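Local coordinates for putative phosphomethylpyrimidine kinase (PDB 3MBH), which probably phosphorylates pyridoxal and related vitamin B6 forms with ATP, as a member of the ribokinase-like family of kinases, at residues A[166-171]-A[206-211]; A[200-205]-A[239-244]; A[237-240]-A[246-249]. All blocks are in the same frame, centred on the assembly; numbering follows the deposited sequence.

Interaction 1 (A[166-171]-A[206-211]); sequences ELKEYL and NRYWKV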
ATOM      1  N   GLU A 166     -27.777 -21.034 -25.444  1.00 24.22           N
ATOM      2  CA  GLU A 166     -28.616 -21.692 -24.440  1.00 23.87           C
ATOM      3  C   GLU A 166     -28.393 -21.117 -23.031  1.00 23.52           C
ATOM      4  O   GLU A 166     -29.349 -20.978 -22.244  1.00 23.19           O
ATOM      5  CB  GLU A 166     -28.388 -23.219 -24.420  1.00 24.29           C
ATOM      6  CG  GLU A 166     -28.691 -23.960 -25.769  1.00 26.66           C
ATOM      7  CD  GLU A 166     -28.231 -25.418 -25.733  1.00 29.44           C
ATOM      8  OE1 GLU A 166     -27.135 -25.695 -25.202  1.00 33.38           O
ATOM      9  OE2 GLU A 166     -28.982 -26.300 -26.183  1.00 35.12           O
ATOM     10  N   LEU A 167     -27.149 -20.776 -22.710  1.00 21.93           N
ATOM     11  CA  LEU A 167     -26.884 -20.142 -21.424  1.00 22.02           C
ATOM     12  C   LEU A 167     -27.555 -18.791 -21.343  1.00 21.20           C
ATOM     13  O   LEU A 167     -28.082 -18.457 -20.293  1.00 21.56           O
ATOM     14  CB  LEU A 167     -25.387 -20.058 -21.114  1.00 21.81           C
ATOM     15  CG  LEU A 167     -24.894 -21.486 -20.850  1.00 22.90           C
ATOM     16  CD1 LEU A 167     -23.546 -21.702 -21.439  1.00 25.06           C
ATOM     17  CD2 LEU A 167     -24.899 -21.819 -19.380  1.00 26.03           C
ATOM     18  N   LYS A 168     -27.586 -18.037 -22.443  1.00 20.68           N
ATOM     19  CA  LYS A 168     -28.318 -16.757 -22.461  1.00 20.69           C
ATOM     20  C   LYS A 168     -29.807 -16.944 -22.150  1.00 20.89           C
ATOM     21  O   LYS A 168     -30.403 -16.181 -21.379  1.00 20.27           O
ATOM     22  CB  LYS A 168     -28.132 -16.038 -23.805  1.00 20.76           C
ATOM     23  CG  LYS A 168     -26.727 -15.441 -23.985  1.00 22.51           C
ATOM     24  CD  LYS A 168     -26.498 -14.742 -25.327  1.00 24.54           C
ATOM     25  CE  LYS A 168     -27.057 -13.318 -25.390  1.00 27.31           C
ATOM     26  NZ  LYS A 168     -26.916 -12.630 -26.781  1.00 27.70           N
ATOM     27  N   GLU A 169     -30.408 -17.978 -22.752  1.00 21.57           N
ATOM     28  CA  GLU A 169     -31.808 -18.323 -22.483  1.00 21.54           C
ATOM     29  C   GLU A 169     -31.984 -18.719 -21.023  1.00 20.35           C
ATOM     30  O   GLU A 169     -32.920 -18.280 -20.399  1.00 20.21           O
ATOM     31  CB  GLU A 169     -32.324 -19.436 -23.421  1.00 22.62           C
ATOM     32  CG  GLU A 169     -33.709 -19.175 -24.126  1.00 27.88           C
ATOM     33  CD  GLU A 169     -34.888 -18.842 -23.160  1.00 36.18           C
ATOM     34  OE1 GLU A 169     -34.844 -17.754 -22.500  1.00 41.94           O
ATOM     35  OE2 GLU A 169     -35.873 -19.652 -23.073  1.00 39.55           O
ATOM     36  N   TYR A 170     -31.095 -19.519 -20.439  1.00 20.30           N
ATOM     37  CA  TYR A 170     -31.276 -19.855 -19.021  1.00 20.16           C
ATOM     38  C   TYR A 170     -31.223 -18.593 -18.131  1.00 19.64           C
ATOM     39  O   TYR A 170     -31.970 -18.448 -17.163  1.00 19.55           O
ATOM     40  CB  TYR A 170     -30.202 -20.819 -18.536  1.00 21.50           C
ATOM     41  CG  TYR A 170     -30.039 -22.124 -19.276  1.00 24.44           C
ATOM     42  CD1 TYR A 170     -31.132 -22.904 -19.632  1.00 25.86           C
ATOM     43  CD2 TYR A 170     -28.758 -22.628 -19.532  1.00 28.39           C
ATOM     44  CE1 TYR A 170     -30.951 -24.137 -20.292  1.00 28.77           C
ATOM     45  CE2 TYR A 170     -28.576 -23.854 -20.204  1.00 30.47           C
ATOM     46  CZ  TYR A 170     -29.669 -24.598 -20.580  1.00 29.28           C
ATOM     47  OH  TYR A 170     -29.454 -25.815 -21.229  1.00 32.57           O
ATOM     48  N   LEU A 171     -30.301 -17.690 -18.449  1.00 18.86           N
ATOM     49  CA  LEU A 171     -30.131 -16.428 -17.676  1.00 18.77           C
ATOM     50  C   LEU A 171     -31.450 -15.633 -17.682  1.00 19.14           C
ATOM     51  O   LEU A 171     -31.932 -15.184 -16.661  1.00 17.48           O
ATOM     52  CB  LEU A 171     -28.975 -15.604 -18.247  1.00 17.90           C
ATOM     53  CG  LEU A 171     -27.558 -16.106 -17.918  1.00 17.27           C
ATOM     54  CD1 LEU A 171     -26.632 -15.455 -18.869  1.00 14.17           C
ATOM     55  CD2 LEU A 171     -27.110 -15.798 -16.447  1.00 12.94           C
ATOM     56  N   ASN A 206     -30.136  -4.846 -20.169  1.00 18.15           N
ATOM     57  CA  ASN A 206     -30.362  -6.067 -20.960  1.00 18.17           C
ATOM     58  C   ASN A 206     -29.051  -6.530 -21.563  1.00 17.94           C
ATOM     59  O   ASN A 206     -28.978  -6.814 -22.743  1.00 19.22           O
ATOM     60  CB  ASN A 206     -31.427  -5.822 -22.030  1.00 18.25           C
ATOM     61  CG  ASN A 206     -31.820  -7.091 -22.823  1.00 18.90           C
ATOM     62  OD1 ASN A 206     -32.139  -8.138 -22.283  1.00 20.11           O
ATOM     63  ND2 ASN A 206     -31.830  -6.951 -24.134  1.00 20.09           N
ATOM     64  N   ARG A 207     -28.006  -6.584 -20.739  1.00 17.52           N
ATOM     65  CA  ARG A 207     -26.679  -6.998 -21.200  1.00 17.42           C
ATOM     66  C   ARG A 207     -26.308  -8.381 -20.653  1.00 16.83           C
ATOM     67  O   ARG A 207     -26.691  -8.737 -19.547  1.00 16.15           O
ATOM     68  CB  ARG A 207     -25.606  -5.943 -20.829  1.00 17.51           C
ATOM     69  CG  ARG A 207     -25.765  -4.625 -21.541  1.00 18.11           C
ATOM     70  CD  ARG A 207     -24.580  -3.746 -21.291  1.00 19.55           C
ATOM     71  NE  ARG A 207     -24.680  -2.431 -21.907  1.00 18.54           N
ATOM     72  CZ  ARG A 207     -25.300  -1.379 -21.360  1.00 18.94           C
ATOM     73  NH1 ARG A 207     -25.927  -1.444 -20.182  1.00 17.72           N
ATOM     74  NH2 ARG A 207     -25.289  -0.231 -21.997  1.00 17.02           N
ATOM     75  N   TYR A 208     -25.556  -9.126 -21.464  1.00 16.88           N
ATOM     76  CA  TYR A 208     -25.052 -10.471 -21.166  1.00 16.68           C
ATOM     77  C   TYR A 208     -23.534 -10.459 -21.155  1.00 16.30           C
ATOM     78  O   TYR A 208     -22.920  -9.888 -22.053  1.00 17.22           O
ATOM     79  CB  TYR A 208     -25.500 -11.451 -22.264  1.00 17.20           C
ATOM     80  CG  TYR A 208     -26.981 -11.662 -22.331  1.00 18.03           C
ATOM     81  CD1 TYR A 208     -27.810 -10.800 -23.081  1.00 18.48           C
ATOM     82  CD2 TYR A 208     -27.572 -12.753 -21.693  1.00 18.46           C
ATOM     83  CE1 TYR A 208     -29.182 -10.997 -23.123  1.00 17.64           C
ATOM     84  CE2 TYR A 208     -28.919 -12.948 -21.747  1.00 17.48           C
ATOM     85  CZ  TYR A 208     -29.727 -12.065 -22.437  1.00 17.07           C
ATOM     86  OH  TYR A 208     -31.080 -12.329 -22.455  1.00 20.42           O
ATOM     87  N   TRP A 209     -22.924 -11.110 -20.180  1.00 15.44           N
ATOM     88  CA  TRP A 209     -21.491 -11.115 -20.000  1.00 15.87           C
ATOM     89  C   TRP A 209     -20.969 -12.509 -19.871  1.00 16.27           C
ATOM     90  O   TRP A 209     -21.632 -13.358 -19.323  1.00 15.84           O
ATOM     91  CB  TRP A 209     -21.122 -10.372 -18.713  1.00 15.99           C
ATOM     92  CG  TRP A 209     -21.609  -8.995 -18.708  1.00 16.64           C
ATOM     93  CD1 TRP A 209     -22.768  -8.543 -18.163  1.00 17.08           C
ATOM     94  CD2 TRP A 209     -20.995  -7.870 -19.346  1.00 15.45           C
ATOM     95  NE1 TRP A 209     -22.916  -7.196 -18.424  1.00 17.42           N
ATOM     96  CE2 TRP A 209     -21.812  -6.758 -19.112  1.00 18.13           C
ATOM     97  CE3 TRP A 209     -19.815  -7.693 -20.063  1.00 18.08           C
ATOM     98  CZ2 TRP A 209     -21.505  -5.483 -19.601  1.00 16.08           C
ATOM     99  CZ3 TRP A 209     -19.515  -6.429 -20.538  1.00 17.69           C
ATOM    100  CH2 TRP A 209     -20.374  -5.345 -20.317  1.00 15.66           C
ATOM    101  N   LYS A 210     -19.730 -12.712 -20.281  1.00 16.36           N
ATOM    102  CA  LYS A 210     -19.032 -13.950 -20.054  1.00 17.38           C
ATOM    103  C   LYS A 210     -17.568 -13.701 -19.646  1.00 17.51           C
ATOM    104  O   LYS A 210     -16.897 -12.792 -20.162  1.00 17.46           O
ATOM    105  CB  LYS A 210     -19.087 -14.766 -21.345  1.00 18.35           C
ATOM    106  CG  LYS A 210     -18.292 -16.083 -21.363  1.00 20.78           C
ATOM    107  CD  LYS A 210     -18.467 -16.772 -22.735  1.00 21.35           C
ATOM    108  CE  LYS A 210     -17.647 -18.047 -22.914  1.00 23.50           C
ATOM    109  NZ  LYS A 210     -17.925 -18.720 -24.260  1.00 26.53           N
ATOM    110  N   VAL A 211     -17.053 -14.530 -18.769  1.00 16.68           N
ATOM    111  CA  VAL A 211     -15.635 -14.472 -18.437  1.00 18.41           C
ATOM    112  C   VAL A 211     -15.126 -15.897 -18.313  1.00 19.40           C
ATOM    113  O   VAL A 211     -15.825 -16.745 -17.803  1.00 18.91           O
ATOM    114  CB  VAL A 211     -15.414 -13.618 -17.175  1.00 18.65           C
ATOM    115  CG1 VAL A 211     -16.158 -14.169 -15.994  1.00 20.34           C
ATOM    116  CG2 VAL A 211     -13.951 -13.433 -16.882  1.00 18.51           C
TER
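Lys168 NZ brings the charge to this contact: it stands 4.7 Å from the centroid of the Tyr208 ring and 27° off the ring normal, an off-centre cation-pi interaction. Much of the touching, however, is done by the carbon chain behind the nitrogen. Lys168 CE lies over the same face as a CH-pi contact, 3.5 Å from Tyr208 CG, because the lysine chain is bent at its third torsion (chi3 81°) and folds across the ring. Nearer the helix, Lys168 CG rests 3.6 Å from Tyr208 CD2, and Lys168 CB lies 3.8 Å from Tyr208 CE2. Leu171 CD1 comes instead to the ring's edge, near its plane, 4.0 Å from Tyr208 CD2. Tyr201 also meets the Tyr208 ring, while Trp209, whose CB is directed away from the helix, packs on helix 241-257. Leu171 further touches Tyr199 and Tyr201, and helix 164-176 thus packs against strands 195-202 and 207-213 of the mixed sheet, as in the layered alpha/beta ribokinase-like fold. No hydrogen bond joins the two segments. The chemistry implies an amphipathic fit, in which methylenes probably polarised by the neighbouring ammonium group lie on aromatic pi density while the lysine remains partly exposed.

Interaction 2 (A[200-205]-A[239-244]); sequences AYNRQG and DSLPMA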
ATOM      1  N   ALA A 200     -23.379 -14.033 -17.097  1.00 17.50           N
ATOM      2  CA  ALA A 200     -24.238 -13.137 -16.302  1.00 16.51           C
ATOM      3  C   ALA A 200     -25.160 -12.332 -17.213  1.00 16.45           C
ATOM      4  O   ALA A 200     -24.883 -12.092 -18.426  1.00 15.47           O
ATOM      5  CB  ALA A 200     -23.408 -12.189 -15.452  1.00 15.44           C
ATOM      6  N   TYR A 201     -26.262 -11.917 -16.615  1.00 15.97           N
ATOM      7  CA  TYR A 201     -27.250 -11.101 -17.285  1.00 15.34           C
ATOM      8  C   TYR A 201     -27.713  -9.992 -16.327  1.00 15.61           C
ATOM      9  O   TYR A 201     -27.883 -10.209 -15.153  1.00 14.87           O
ATOM     10  CB  TYR A 201     -28.389 -11.968 -17.770  1.00 15.54           C
ATOM     11  CG  TYR A 201     -29.537 -11.184 -18.287  1.00 14.43           C
ATOM     12  CD1 TYR A 201     -29.440 -10.550 -19.485  1.00 15.82           C
ATOM     13  CD2 TYR A 201     -30.726 -11.087 -17.570  1.00 16.50           C
ATOM     14  CE1 TYR A 201     -30.469  -9.786 -19.980  1.00 18.65           C
ATOM     15  CE2 TYR A 201     -31.768 -10.345 -18.037  1.00 18.14           C
ATOM     16  CZ  TYR A 201     -31.642  -9.710 -19.260  1.00 19.83           C
ATOM     17  OH  TYR A 201     -32.642  -8.974 -19.784  1.00 18.37           O
ATOM     18  N   ASN A 202     -27.877  -8.792 -16.852  1.00 15.76           N
ATOM     19  CA  ASN A 202     -28.401  -7.654 -16.095  1.00 15.43           C
ATOM     20  C   ASN A 202     -29.629  -7.213 -16.858  1.00 15.29           C
ATOM     21  O   ASN A 202     -29.539  -6.737 -18.005  1.00 14.95           O
ATOM     22  CB  ASN A 202     -27.362  -6.513 -16.007  1.00 14.93           C
ATOM     23  CG  ASN A 202     -27.725  -5.476 -14.989  1.00 15.44           C
ATOM     24  OD1 ASN A 202     -28.858  -5.414 -14.530  1.00 17.99           O
ATOM     25  ND2 ASN A 202     -26.771  -4.661 -14.615  1.00 16.49           N
ATOM     26  N   ARG A 203     -30.777  -7.363 -16.241  1.00 15.53           N
ATOM     27  CA  ARG A 203     -32.029  -6.973 -16.897  1.00 16.92           C
ATOM     28  C   ARG A 203     -32.001  -5.454 -17.123  1.00 16.64           C
ATOM     29  O   ARG A 203     -32.512  -4.960 -18.102  1.00 15.75           O
ATOM     30  CB  ARG A 203     -33.234  -7.381 -16.032  1.00 17.11           C
ATOM     31  CG  ARG A 203     -34.619  -7.177 -16.736  1.00 21.66           C
ATOM     32  CD  ARG A 203     -35.785  -7.757 -15.894  1.00 26.75           C
ATOM     33  NE  ARG A 203     -35.752  -7.284 -14.501  1.00 30.17           N
ATOM     34  CZ  ARG A 203     -35.840  -8.052 -13.392  1.00 34.05           C
ATOM     35  NH1 ARG A 203     -36.009  -9.373 -13.473  1.00 35.04           N
ATOM     36  NH2 ARG A 203     -35.774  -7.485 -12.170  1.00 32.80           N
ATOM     37  N   GLN A 204     -31.341  -4.717 -16.230  1.00 17.57           N
ATOM     38  CA  GLN A 204     -31.213  -3.313 -16.427  1.00 18.51           C
ATOM     39  C   GLN A 204     -30.119  -3.035 -17.471  1.00 18.80           C
ATOM     40  O   GLN A 204     -28.921  -3.108 -17.160  1.00 18.80           O
ATOM     41  CB  GLN A 204     -30.870  -2.665 -15.127  1.00 19.61           C
ATOM     42  CG  GLN A 204     -30.657  -1.218 -15.261  1.00 25.54           C
ATOM     43  CD  GLN A 204     -31.935  -0.433 -15.353  1.00 33.41           C
ATOM     44  OE1 GLN A 204     -32.974  -0.788 -14.720  1.00 36.64           O
ATOM     45  NE2 GLN A 204     -31.878   0.671 -16.116  1.00 34.61           N
ATOM     46  N   GLY A 205     -30.536  -2.659 -18.678  1.00 17.91           N
ATOM     47  CA  GLY A 205     -29.636  -2.485 -19.808  1.00 18.06           C
ATOM     48  C   GLY A 205     -29.625  -3.726 -20.697  1.00 18.00           C
ATOM     49  O   GLY A 205     -29.156  -3.670 -21.838  1.00 17.40           O
ATOM     50  N   ASP A 239     -19.379  -0.805  -8.085  1.00 17.16           N
ATOM     51  CA  ASP A 239     -18.745  -1.331  -9.305  1.00 16.51           C
ATOM     52  C   ASP A 239     -19.865  -1.799 -10.241  1.00 16.08           C
ATOM     53  O   ASP A 239     -20.954  -2.191  -9.793  1.00 15.88           O
ATOM     54  CB  ASP A 239     -17.787  -2.485  -9.036  1.00 16.77           C
ATOM     55  CG  ASP A 239     -16.608  -2.108  -8.136  1.00 18.16           C
ATOM     56  OD1 ASP A 239     -16.396  -0.921  -7.877  1.00 21.11           O
ATOM     57  OD2 ASP A 239     -15.938  -3.045  -7.605  1.00 19.87           O
ATOM     58  N   SER A 240     -19.615  -1.739 -11.539  1.00 15.48           N
ATOM     59  CA  SER A 240     -20.486  -2.349 -12.528  1.00 15.10           C
ATOM     60  C   SER A 240     -20.447  -3.889 -12.433  1.00 15.81           C
ATOM     61  O   SER A 240     -19.527  -4.460 -11.825  1.00 15.94           O
ATOM     62  CB  SER A 240     -20.012  -1.969 -13.938  1.00 15.22           C
ATOM     63  OG  SER A 240     -18.840  -2.686 -14.252  1.00 17.08           O
ATOM     64  N   LEU A 241     -21.442  -4.540 -13.043  1.00 15.38           N
ATOM     65  CA  LEU A 241     -21.534  -5.990 -13.017  1.00 15.64           C
ATOM     66  C   LEU A 241     -20.275  -6.620 -13.647  1.00 14.76           C
ATOM     67  O   LEU A 241     -19.684  -7.454 -13.046  1.00 15.99           O
ATOM     68  CB  LEU A 241     -22.814  -6.495 -13.713  1.00 14.81           C
ATOM     69  CG  LEU A 241     -22.920  -8.027 -13.961  1.00 16.09           C
ATOM     70  CD1 LEU A 241     -22.818  -8.783 -12.623  1.00 13.87           C
ATOM     71  CD2 LEU A 241     -24.247  -8.368 -14.716  1.00 11.97           C
ATOM     72  N   PRO A 242     -19.848  -6.170 -14.840  1.00 15.37           N
ATOM     73  CA  PRO A 242     -18.681  -6.844 -15.410  1.00 15.72           C
ATOM     74  C   PRO A 242     -17.433  -6.635 -14.543  1.00 16.97           C
ATOM     75  O   PRO A 242     -16.608  -7.544 -14.427  1.00 17.34           O
ATOM     76  CB  PRO A 242     -18.552  -6.220 -16.824  1.00 15.40           C
ATOM     77  CG  PRO A 242     -19.338  -4.964 -16.766  1.00 14.93           C
ATOM     78  CD  PRO A 242     -20.412  -5.162 -15.753  1.00 14.31           C
HETATM   79  N   MSE A 243     -17.321  -5.464 -13.890  1.00 17.13           N
HETATM   80  CA  MSE A 243     -16.197  -5.235 -12.991  1.00 16.80           C
HETATM   81  C   MSE A 243     -16.262  -6.187 -11.780  1.00 16.01           C
HETATM   82  O   MSE A 243     -15.229  -6.725 -11.389  1.00 14.64           O
HETATM   83  CB  MSE A 243     -16.113  -3.772 -12.545  1.00 17.78           C
HETATM   84  CG  MSE A 243     -15.122  -3.545 -11.420  1.00 20.53           C
HETATM   85 SE   MSE A 243     -13.311  -3.614 -12.137  0.75 25.69          SE
HETATM   86  CE  MSE A 243     -13.321  -1.872 -13.084  1.00 22.03           C
ATOM     87  N   ALA A 244     -17.469  -6.408 -11.232  1.00 15.85           N
ATOM     88  CA  ALA A 244     -17.681  -7.355 -10.121  1.00 15.96           C
ATOM     89  C   ALA A 244     -17.239  -8.739 -10.519  1.00 15.36           C
ATOM     90  O   ALA A 244     -16.524  -9.407  -9.777  1.00 16.49           O
ATOM     91  CB  ALA A 244     -19.147  -7.372  -9.678  1.00 14.64           C
TER
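Leu241 reaches from the first turn of helix 241-257 toward strand 195-202, and its branches divide the contact unequally. Leu241 CB is still remote, 5.1 Å from Asn202 CB. Leu241 CG, anti to the backbone N (chi1 170°), carries the chain toward the strand and comes to about 4.4 Å from Ala200 CB. Of the two methyls, Leu241 CD1 stays 4.5 Å from Ala200 CB, whereas Leu241 CD2 settles between two strand residues, 3.8 Å from Asn202 CB and 4.0 Å from Ala200 CB. The carbonyl of Tyr201 lies near the same methyl. Val181 and Ile183 of the adjacent strand also touch Leu241. Each segment has a local polar bond of its own: Ser240 OG caps the helix by accepting from Met243 N at 3.2 Å, and Asn202 OD1 accepts from Gln204 N at 3.1 Å, with the donor above the carbonyl plane, in an Asx turn. Gln180 NE2 also donates to that oxygen; toward the leucine it is Asn202 CB that makes the close approach. A helix start packed through a leucine methyl onto a buried strand in this way is consistent with the layered alpha/beta architecture of the ribokinase-like fold.

Interaction 3 (A[237-240]-A[246-249]); sequences QGDS and DRAT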
ATOM      1  N   GLN A 237     -19.890  -1.462  -3.425  1.00 17.18           N
ATOM      2  CA  GLN A 237     -18.952  -0.360  -3.627  1.00 17.49           C
ATOM      3  C   GLN A 237     -19.285   0.502  -4.903  1.00 17.62           C
ATOM      4  O   GLN A 237     -18.593   1.455  -5.210  1.00 16.47           O
ATOM      5  CB  GLN A 237     -17.503  -0.854  -3.679  1.00 17.56           C
ATOM      6  CG  GLN A 237     -16.990  -1.362  -2.368  1.00 18.73           C
ATOM      7  CD  GLN A 237     -15.616  -1.943  -2.489  1.00 21.21           C
ATOM      8  OE1 GLN A 237     -15.116  -2.092  -3.600  1.00 21.05           O
ATOM      9  NE2 GLN A 237     -14.985  -2.276  -1.348  1.00 18.64           N
ATOM     10  N   GLY A 238     -20.332   0.148  -5.645  1.00 18.67           N
ATOM     11  CA  GLY A 238     -20.705   0.882  -6.871  1.00 17.83           C
ATOM     12  C   GLY A 238     -20.018   0.369  -8.132  1.00 17.85           C
ATOM     13  O   GLY A 238     -20.029   1.065  -9.161  1.00 17.58           O
ATOM     14  N   ASP A 239     -19.379  -0.805  -8.085  1.00 17.16           N
ATOM     15  CA  ASP A 239     -18.745  -1.331  -9.305  1.00 16.51           C
ATOM     16  C   ASP A 239     -19.865  -1.799 -10.241  1.00 16.08           C
ATOM     17  O   ASP A 239     -20.954  -2.191  -9.793  1.00 15.88           O
ATOM     18  CB  ASP A 239     -17.787  -2.485  -9.036  1.00 16.77           C
ATOM     19  CG  ASP A 239     -16.608  -2.108  -8.136  1.00 18.16           C
ATOM     20  OD1 ASP A 239     -16.396  -0.921  -7.877  1.00 21.11           O
ATOM     21  OD2 ASP A 239     -15.938  -3.045  -7.605  1.00 19.87           O
ATOM     22  N   SER A 240     -19.615  -1.739 -11.539  1.00 15.48           N
ATOM     23  CA  SER A 240     -20.486  -2.349 -12.528  1.00 15.10           C
ATOM     24  C   SER A 240     -20.447  -3.889 -12.433  1.00 15.81           C
ATOM     25  O   SER A 240     -19.527  -4.460 -11.825  1.00 15.94           O
ATOM     26  CB  SER A 240     -20.012  -1.969 -13.938  1.00 15.22           C
ATOM     27  OG  SER A 240     -18.840  -2.686 -14.252  1.00 17.08           O
ATOM     28  N   ASP A 246     -15.003  -9.588 -12.799  1.00 17.65           N
ATOM     29  CA  ASP A 246     -13.526  -9.592 -12.887  1.00 18.23           C
ATOM     30  C   ASP A 246     -12.869  -9.635 -11.532  1.00 18.19           C
ATOM     31  O   ASP A 246     -11.970 -10.453 -11.314  1.00 18.38           O
ATOM     32  CB  ASP A 246     -13.042  -8.382 -13.696  1.00 19.14           C
ATOM     33  CG  ASP A 246     -13.232  -8.613 -15.206  1.00 24.09           C
ATOM     34  OD1 ASP A 246     -12.745  -9.666 -15.681  1.00 29.46           O
ATOM     35  OD2 ASP A 246     -13.852  -7.792 -15.898  1.00 27.41           O
ATOM     36  N   ARG A 247     -13.346  -8.805 -10.603  1.00 16.76           N
ATOM     37  CA  ARG A 247     -12.804  -8.801  -9.257  1.00 16.48           C
ATOM     38  C   ARG A 247     -12.966 -10.169  -8.613  1.00 16.59           C
ATOM     39  O   ARG A 247     -12.015 -10.679  -8.018  1.00 16.18           O
ATOM     40  CB  ARG A 247     -13.460  -7.726  -8.410  1.00 16.33           C
ATOM     41  CG  ARG A 247     -13.140  -6.352  -8.867  1.00 19.64           C
ATOM     42  CD  ARG A 247     -13.632  -5.254  -7.881  1.00 21.68           C
ATOM     43  NE  ARG A 247     -12.931  -5.287  -6.617  1.00 20.19           N
ATOM     44  CZ  ARG A 247     -13.264  -4.558  -5.567  1.00 23.06           C
ATOM     45  NH1 ARG A 247     -14.309  -3.738  -5.621  1.00 23.04           N
ATOM     46  NH2 ARG A 247     -12.527  -4.644  -4.454  1.00 24.48           N
ATOM     47  N   ALA A 248     -14.166 -10.762  -8.709  1.00 16.32           N
ATOM     48  CA  ALA A 248     -14.467 -12.074  -8.072  1.00 15.86           C
ATOM     49  C   ALA A 248     -13.629 -13.203  -8.675  1.00 15.61           C
ATOM     50  O   ALA A 248     -12.983 -13.946  -7.940  1.00 16.40           O
ATOM     51  CB  ALA A 248     -15.943 -12.421  -8.125  1.00 14.32           C
ATOM     52  N   THR A 249     -13.541 -13.273  -9.999  1.00 16.18           N
ATOM     53  CA  THR A 249     -12.805 -14.343 -10.637  1.00 16.46           C
ATOM     54  C   THR A 249     -11.282 -14.224 -10.410  1.00 17.38           C
ATOM     55  O   THR A 249     -10.604 -15.229 -10.194  1.00 15.96           O
ATOM     56  CB  THR A 249     -13.181 -14.469 -12.131  1.00 17.29           C
ATOM     57  OG1 THR A 249     -13.051 -13.207 -12.810  1.00 16.79           O
ATOM     58  CG2 THR A 249     -14.666 -15.006 -12.271  1.00 16.42           C
TER
HETATM   59  O   HOH W   1     -12.254  -3.539  -1.692  1.00 21.21           O
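The tight connection between helix 223-236 and helix 241-257 is tied back to the second helix by Arg247, which meets Gln237 and Asp239. Arg247 NH1 donates to Gln237 OE1 at 2.7 Å, nearly straight (N-H...O 171°), with the amide turned only modestly against the guanidinium. The same Arg247 NH1 donates to Asp239 OD2 at 2.7 Å (159°), in a salt bridge that uses the syn lone pair of a carboxylate turned more strongly. Both acceptors lie close to the guanidinium plane, at its edge. The chain bends at chi3 (67°), which turns the guanidinium back toward the loop; Arg247 CD itself passes 3.2 Å from Asp239 OD2. A water accepts from Gln237 NE2 and Arg247 NH2, each at 3.0 Å, closing a ring between amide and guanidinium. Second partners fix the groups further: Leu279 O for Arg247 NH2, Met34 O for Gln237 NE2, Ser234 OG for Asp239 OD2, and Lys274 of the second subunit for Asp239 OD1. Replacing Arg247 by a leucine would probably leave the Asp239 carboxylate without its charged mate in the chain and the Gln237 oxygen without its NH1 donor. The arginine side chain also lies about 5 Å from that of Asp280, which binds zinc in a crystal structure of this protein, though no zinc is bound to this chain in the model. Gly238 in a Schellman motif ends helix 223-236, and Ser240 starts helix 241-257 as its N-cap, only two residues on.

In the fold
The three contacts show how chemistry follows position. Interaction 2 is the buried one and essentially apolar, with no hydrogen bond across it; interaction 1 is partly buried and mixes aliphatic, aromatic and cationic groups; interaction 3, at the surface, relies on charge, hydrogen bonds and a water. Interactions 1 and 2 share a sheet, since strands 195-202 and 207-213 are neighbours in it: Trp209 N lies 2.8 Å from Ala200 O, probably hydrogen-bonded, and Asn206 OD1 lies 2.7 Å from Tyr201 OH. Helix 164-176 packs in interaction 1, helix 241-257 in interaction 2. That second helix also serves interaction 3, which shares Asp239 and Ser240 with interaction 2. Each region borders the second subunit.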